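Local coordinates for ferredoxin--NADP reductase, apicoplast (Plasmodium falciparum, PDB 3JQQ), which transfers electrons between ferredoxin and NADP(H) through its FAD in the apicoplast and may serve the last step of isoprenoid precursor synthesis, at residues P15-K23 against I142-L153. The protein carries 1 engineered substitution. Numbering follows the deposited sequence.
Sequences PLKCKIVDK and IKNLKINDDIYL
Lys23 NZ is gripped by three backbone carbonyls near the C-terminal end of helix 137-144: Leu145 O at 2.8 Å lies with the donor on a lone pair, Ile142 O at 3.0 Å also takes it in the carbonyl plane, and Lys143 O is met from above its plane. The strands beside this site, 16-25 and 150-157, are antiparallel neighbours in the beta-barrel of the FAD-binding domain. Because all three carbonyls lie at or near that helix end, the helix dipole probably adds to the attraction for the ammonium. The Lys23 chain reaches there fully extended, CG anti to the backbone N (chi1 -178°). The strand register is set by hydrogen-bonded pairs Leu16–Leu153 and Cys18–Ile151, Leu153 N giving Leu16 O a nearly straight bond (168° at the hydrogen). The type II turn Lys146–Asp149 leads into strand 150-157, and its Asn148 N binds Ile20 O at 2.8 Å. Under this turn Ile20 is buried, its CD1 3.9 Å from Ile151 CG2. On the sheet face carrying Lys17, Lys19 and Asp150, Lys17 NZ and Lys19 NZ form salt bridges to the single oxygen Asp150 OD1, from opposite faces of the carboxylate plane. The aliphatic part of Lys17 runs alongside the Tyr152 ring, with CB 3.7 Å from Tyr152 CE2. Lys19 NZ also donates to Asn148 O at 2.9 Å, 27° from that carbonyl's plane.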
ATOM      1  N   PRO B  15       3.333  23.635  11.798  1.00 31.72           N
ATOM      2  CA  PRO B  15       4.342  22.583  11.771  1.00 30.87           C
ATOM      3  C   PRO B  15       5.629  23.043  12.453  1.00 29.94           C
ATOM      4  O   PRO B  15       5.930  24.237  12.464  1.00 29.96           O
ATOM      5  CB  PRO B  15       4.582  22.377  10.276  1.00 30.87           C
ATOM      6  CG  PRO B  15       4.324  23.712   9.680  1.00 31.31           C
ATOM      7  CD  PRO B  15       3.216  24.325  10.499  1.00 31.70           C
ATOM      8  N   LEU B  16       6.371  22.100  13.026  1.00 28.73           N
ATOM      9  CA  LEU B  16       7.644  22.414  13.668  1.00 27.62           C
ATOM     10  C   LEU B  16       8.788  22.361  12.659  1.00 26.81           C
ATOM     11  O   LEU B  16       8.999  21.344  11.995  1.00 26.66           O
ATOM     12  CB  LEU B  16       7.922  21.457  14.830  1.00 27.57           C
ATOM     13  CG  LEU B  16       9.247  21.660  15.572  1.00 27.52           C
ATOM     14  CD1 LEU B  16       9.319  23.055  16.172  1.00 27.17           C
ATOM     15  CD2 LEU B  16       9.436  20.598  16.651  1.00 27.50           C
ATOM     16  N   LYS B  17       9.511  23.470  12.546  1.00 25.80           N
ATOM     17  CA  LYS B  17      10.666  23.578  11.660  1.00 24.97           C
ATOM     18  C   LYS B  17      11.859  22.842  12.256  1.00 24.28           C
ATOM     19  O   LYS B  17      12.306  23.164  13.356  1.00 24.16           O
ATOM     20  CB  LYS B  17      11.018  25.051  11.440  1.00 25.02           C
ATOM     21  CG  LYS B  17      12.240  25.300  10.563  1.00 25.41           C
ATOM     22  CD  LYS B  17      12.471  26.798  10.379  1.00 26.30           C
ATOM     23  CE  LYS B  17      13.555  27.085   9.356  1.00 27.23           C
ATOM     24  NZ  LYS B  17      14.890  26.576   9.785  1.00 28.22           N
ATOM     25  N   CYS B  18      12.371  21.855  11.527  1.00 23.48           N
ATOM     26  CA  CYS B  18      13.478  21.035  12.014  1.00 22.86           C
ATOM     27  C   CYS B  18      14.650  21.040  11.047  1.00 22.34           C
ATOM     28  O   CYS B  18      14.564  21.597   9.952  1.00 22.20           O
ATOM     29  CB  CYS B  18      13.016  19.596  12.250  1.00 22.92           C
ATOM     30  SG  CYS B  18      11.697  19.406  13.468  1.00 23.57           S
ATOM     31  N   LYS B  19      15.749  20.412  11.458  1.00 21.79           N
ATOM     32  CA  LYS B  19      16.943  20.312  10.623  1.00 21.46           C
ATOM     33  C   LYS B  19      17.356  18.866  10.373  1.00 21.13           C
ATOM     34  O   LYS B  19      17.291  18.023  11.268  1.00 20.88           O
ATOM     35  CB  LYS B  19      18.117  21.059  11.264  1.00 21.48           C
ATOM     36  CG  LYS B  19      18.101  22.569  11.065  1.00 22.10           C
ATOM     37  CD  LYS B  19      18.373  22.936   9.614  1.00 22.99           C
ATOM     38  CE  LYS B  19      18.624  24.429   9.462  1.00 23.57           C
ATOM     39  NZ  LYS B  19      18.624  24.848   8.032  1.00 23.75           N
ATOM     40  N   ILE B  20      17.792  18.597   9.147  1.00 20.90           N
ATOM     41  CA  ILE B  20      18.400  17.324   8.792  1.00 20.74           C
ATOM     42  C   ILE B  20      19.844  17.271   9.287  1.00 20.57           C
ATOM     43  O   ILE B  20      20.680  18.069   8.869  1.00 20.53           O
ATOM     44  CB  ILE B  20      18.405  17.133   7.264  1.00 20.77           C
ATOM     45  CG1 ILE B  20      16.971  17.029   6.734  1.00 20.71           C
ATOM     46  CG2 ILE B  20      19.225  15.903   6.880  1.00 20.68           C
ATOM     47  CD1 ILE B  20      16.153  15.942   7.402  1.00 20.74           C
ATOM     48  N   VAL B  21      20.134  16.323  10.182  1.00 20.48           N
ATOM     49  CA  VAL B  21      21.493  16.140  10.692  1.00 20.33           C
ATOM     50  C   VAL B  21      22.257  15.081   9.899  1.00 20.16           C
ATOM     51  O   VAL B  21      23.428  15.265   9.570  1.00 20.31           O
ATOM     52  CB  VAL B  21      21.492  15.750  12.179  1.00 20.34           C
ATOM     53  CG1 VAL B  21      22.898  15.394  12.631  1.00 20.50           C
ATOM     54  CG2 VAL B  21      20.925  16.883  13.021  1.00 20.58           C
ATOM     55  N   ASP B  22      21.597  13.966   9.606  1.00 19.82           N
ATOM     56  CA  ASP B  22      22.203  12.932   8.778  1.00 19.47           C
ATOM     57  C   ASP B  22      21.155  12.277   7.889  1.00 19.13           C
ATOM     58  O   ASP B  22      19.952  12.350   8.156  1.00 19.03           O
ATOM     59  CB  ASP B  22      22.921  11.885   9.638  1.00 19.57           C
ATOM     60  CG  ASP B  22      24.170  11.326   8.963  1.00 19.82           C
ATOM     61  OD1 ASP B  22      24.383  11.594   7.760  1.00 20.17           O
ATOM     62  OD2 ASP B  22      24.943  10.617   9.641  1.00 20.00           O
ATOM     63  N   LYS B  23      21.629  11.656   6.817  1.00 18.72           N
ATOM     64  CA  LYS B  23      20.778  10.994   5.842  1.00 18.41           C
ATOM     65  C   LYS B  23      21.547   9.763   5.385  1.00 18.34           C
ATOM     66  O   LYS B  23      22.600   9.874   4.760  1.00 18.30           O
ATOM     67  CB  LYS B  23      20.493  11.935   4.669  1.00 18.41           C
ATOM     68  CG  LYS B  23      19.569  11.371   3.597  1.00 18.18           C
ATOM     69  CD  LYS B  23      19.464  12.329   2.420  1.00 18.12           C
ATOM     70  CE  LYS B  23      18.721  11.699   1.258  1.00 18.22           C
ATOM     71  NZ  LYS B  23      18.660  12.600   0.075  1.00 17.74           N
ATOM     72  N   ILE B 142      12.307  13.630  -0.123  1.00 21.45           N
ATOM     73  CA  ILE B 142      13.339  13.041   0.723  1.00 22.08           C
ATOM     74  C   ILE B 142      14.557  12.660  -0.108  1.00 22.58           C
ATOM     75  O   ILE B 142      15.698  12.852   0.313  1.00 22.66           O
ATOM     76  CB  ILE B 142      12.820  11.798   1.451  1.00 22.13           C
ATOM     77  CG1 ILE B 142      11.666  12.186   2.376  1.00 21.97           C
ATOM     78  CG2 ILE B 142      13.938  11.119   2.235  1.00 22.05           C
ATOM     79  CD1 ILE B 142      10.746  11.031   2.705  1.00 22.93           C
ATOM     80  N   LYS B 143      14.299  12.123  -1.293  1.00 23.19           N
ATOM     81  CA  LYS B 143      15.351  11.743  -2.220  1.00 23.91           C
ATOM     82  C   LYS B 143      16.306  12.911  -2.381  1.00 24.27           C
ATOM     83  O   LYS B 143      17.523  12.756  -2.296  1.00 24.21           O
ATOM     84  CB  LYS B 143      14.736  11.413  -3.580  1.00 23.90           C
ATOM     85  CG  LYS B 143      15.383  10.267  -4.327  1.00 24.30           C
ATOM     86  CD  LYS B 143      16.873  10.454  -4.522  1.00 24.93           C
ATOM     87  CE  LYS B 143      17.383   9.502  -5.598  1.00 24.98           C
ATOM     88  NZ  LYS B 143      18.669   8.860  -5.210  1.00 25.39           N
ATOM     89  N   ASN B 144      15.731  14.088  -2.598  1.00 24.87           N
ATOM     90  CA  ASN B 144      16.494  15.297  -2.893  1.00 25.48           C
ATOM     91  C   ASN B 144      17.004  16.043  -1.658  1.00 25.63           C
ATOM     92  O   ASN B 144      17.760  17.004  -1.783  1.00 25.69           O
ATOM     93  CB  ASN B 144      15.665  16.234  -3.778  1.00 25.61           C
ATOM     94  CG  ASN B 144      15.382  15.642  -5.149  1.00 26.37           C
ATOM     95  OD1 ASN B 144      16.304  15.299  -5.889  1.00 27.24           O
ATOM     96  ND2 ASN B 144      14.106  15.522  -5.493  1.00 27.17           N
ATOM     97  N   LEU B 145      16.600  15.600  -0.471  1.00 25.85           N
ATOM     98  CA  LEU B 145      17.010  16.264   0.769  1.00 26.14           C
ATOM     99  C   LEU B 145      18.524  16.289   0.962  1.00 26.29           C
ATOM    100  O   LEU B 145      19.207  15.285   0.741  1.00 26.35           O
ATOM    101  CB  LEU B 145      16.351  15.613   1.991  1.00 26.12           C
ATOM    102  CG  LEU B 145      15.017  16.184   2.480  1.00 26.22           C
ATOM    103  CD1 LEU B 145      14.436  15.320   3.597  1.00 26.47           C
ATOM    104  CD2 LEU B 145      15.181  17.623   2.942  1.00 25.41           C
ATOM    105  N   LYS B 146      19.035  17.440   1.387  1.00 26.43           N
ATOM    106  CA  LYS B 146      20.446  17.577   1.723  1.00 26.52           C
ATOM    107  C   LYS B 146      20.628  17.720   3.230  1.00 26.42           C
ATOM    108  O   LYS B 146      19.697  18.087   3.953  1.00 26.30           O
ATOM    109  CB  LYS B 146      21.052  18.798   1.030  1.00 26.52           C
ATOM    110  CG  LYS B 146      21.024  18.755  -0.489  1.00 27.26           C
ATOM    111  CD  LYS B 146      21.723  19.979  -1.071  1.00 28.46           C
ATOM    112  CE  LYS B 146      21.721  19.968  -2.594  1.00 29.33           C
ATOM    113  NZ  LYS B 146      20.350  20.140  -3.157  1.00 30.11           N
ATOM    114  N   ILE B 147      21.837  17.422   3.692  1.00 26.24           N
ATOM    115  CA  ILE B 147      22.224  17.661   5.072  1.00 26.11           C
ATOM    116  C   ILE B 147      22.061  19.149   5.409  1.00 25.98           C
ATOM    117  O   ILE B 147      22.502  20.019   4.656  1.00 25.86           O
ATOM    118  CB  ILE B 147      23.675  17.175   5.322  1.00 26.26           C
ATOM    119  CG1 ILE B 147      23.664  15.759   5.926  1.00 26.10           C
ATOM    120  CG2 ILE B 147      24.422  18.133   6.241  1.00 26.44           C
ATOM    121  CD1 ILE B 147      22.692  14.819   5.254  1.00 25.76           C
ATOM    122  N   ASN B 148      21.396  19.426   6.528  1.00 25.75           N
ATOM    123  CA  ASN B 148      21.113  20.795   6.986  1.00 25.51           C
ATOM    124  C   ASN B 148      19.940  21.497   6.291  1.00 25.24           C
ATOM    125  O   ASN B 148      19.720  22.688   6.501  1.00 25.24           O
ATOM    126  CB  ASN B 148      22.363  21.684   6.943  1.00 25.53           C
ATOM    127  CG  ASN B 148      22.277  22.858   7.913  1.00 25.69           C
ATOM    128  OD1 ASN B 148      22.485  24.013   7.534  1.00 26.33           O
ATOM    129  ND2 ASN B 148      21.964  22.564   9.169  1.00 25.32           N
ATOM    130  N   ASP B 149      19.188  20.765   5.472  1.00 24.81           N
ATOM    131  CA  ASP B 149      17.951  21.300   4.906  1.00 24.49           C
ATOM    132  C   ASP B 149      16.873  21.435   5.980  1.00 24.11           C
ATOM    133  O   ASP B 149      16.906  20.736   6.993  1.00 23.85           O
ATOM    134  CB  ASP B 149      17.424  20.399   3.787  1.00 24.64           C
ATOM    135  CG  ASP B 149      18.040  20.715   2.441  1.00 25.21           C
ATOM    136  OD1 ASP B 149      18.905  21.613   2.375  1.00 26.60           O
ATOM    137  OD2 ASP B 149      17.657  20.064   1.447  1.00 25.92           O
ATOM    138  N   ASP B 150      15.923  22.337   5.749  1.00 23.80           N
ATOM    139  CA  ASP B 150      14.739  22.445   6.597  1.00 23.65           C
ATOM    140  C   ASP B 150      13.773  21.294   6.307  1.00 23.49           C
ATOM    141  O   ASP B 150      13.580  20.913   5.154  1.00 23.47           O
ATOM    142  CB  ASP B 150      14.018  23.777   6.355  1.00 23.65           C
ATOM    143  CG  ASP B 150      14.775  24.974   6.917  1.00 23.94           C
ATOM    144  OD1 ASP B 150      15.733  24.776   7.692  1.00 24.22           O
ATOM    145  OD2 ASP B 150      14.401  26.120   6.585  1.00 24.78           O
ATOM    146  N   ILE B 151      13.184  20.741   7.356  1.00 23.39           N
ATOM    147  CA  ILE B 151      12.102  19.774   7.205  1.00 23.33           C
ATOM    148  C   ILE B 151      11.038  20.056   8.264  1.00 23.42           C
ATOM    149  O   ILE B 151      11.362  20.317   9.426  1.00 23.45           O
ATOM    150  CB  ILE B 151      12.604  18.314   7.291  1.00 23.23           C
ATOM    151  CG1 ILE B 151      11.483  17.336   6.929  1.00 23.45           C
ATOM    152  CG2 ILE B 151      13.163  18.015   8.673  1.00 23.37           C
ATOM    153  CD1 ILE B 151      11.918  15.879   6.903  1.00 23.48           C
ATOM    154  N   TYR B 152       9.771  20.026   7.860  1.00 23.44           N
ATOM    155  CA  TYR B 152       8.682  20.439   8.743  1.00 23.63           C
ATOM    156  C   TYR B 152       7.827  19.267   9.234  1.00 23.54           C
ATOM    157  O   TYR B 152       7.215  18.548   8.440  1.00 23.41           O
ATOM    158  CB  TYR B 152       7.818  21.507   8.066  1.00 23.75           C
ATOM    159  CG  TYR B 152       8.556  22.799   7.785  1.00 24.76           C
ATOM    160  CD1 TYR B 152       9.425  22.908   6.705  1.00 25.66           C
ATOM    161  CD2 TYR B 152       8.386  23.912   8.600  1.00 25.67           C
ATOM    162  CE1 TYR B 152      10.103  24.088   6.444  1.00 26.26           C
ATOM    163  CE2 TYR B 152       9.059  25.096   8.348  1.00 26.40           C
ATOM    164  CZ  TYR B 152       9.916  25.178   7.269  1.00 26.77           C
ATOM    165  OH  TYR B 152      10.585  26.353   7.015  1.00 27.60           O
ATOM    166  N   LEU B 153       7.801  19.097  10.556  1.00 23.60           N
ATOM    167  CA  LEU B 153       7.119  17.979  11.210  1.00 23.71           C
ATOM    168  C   LEU B 153       5.783  18.375  11.837  1.00 23.61           C
ATOM    169  O   LEU B 153       5.613  19.501  12.313  1.00 23.52           O
ATOM    170  CB  LEU B 153       8.002  17.380  12.315  1.00 23.79           C
ATOM    171  CG  LEU B 153       9.197  16.460  12.018  1.00 24.19           C
ATOM    172  CD1 LEU B 153       8.850  15.402  10.983  1.00 24.89           C
ATOM    173  CD2 LEU B 153      10.414  17.255  11.583  1.00 24.66           C
TER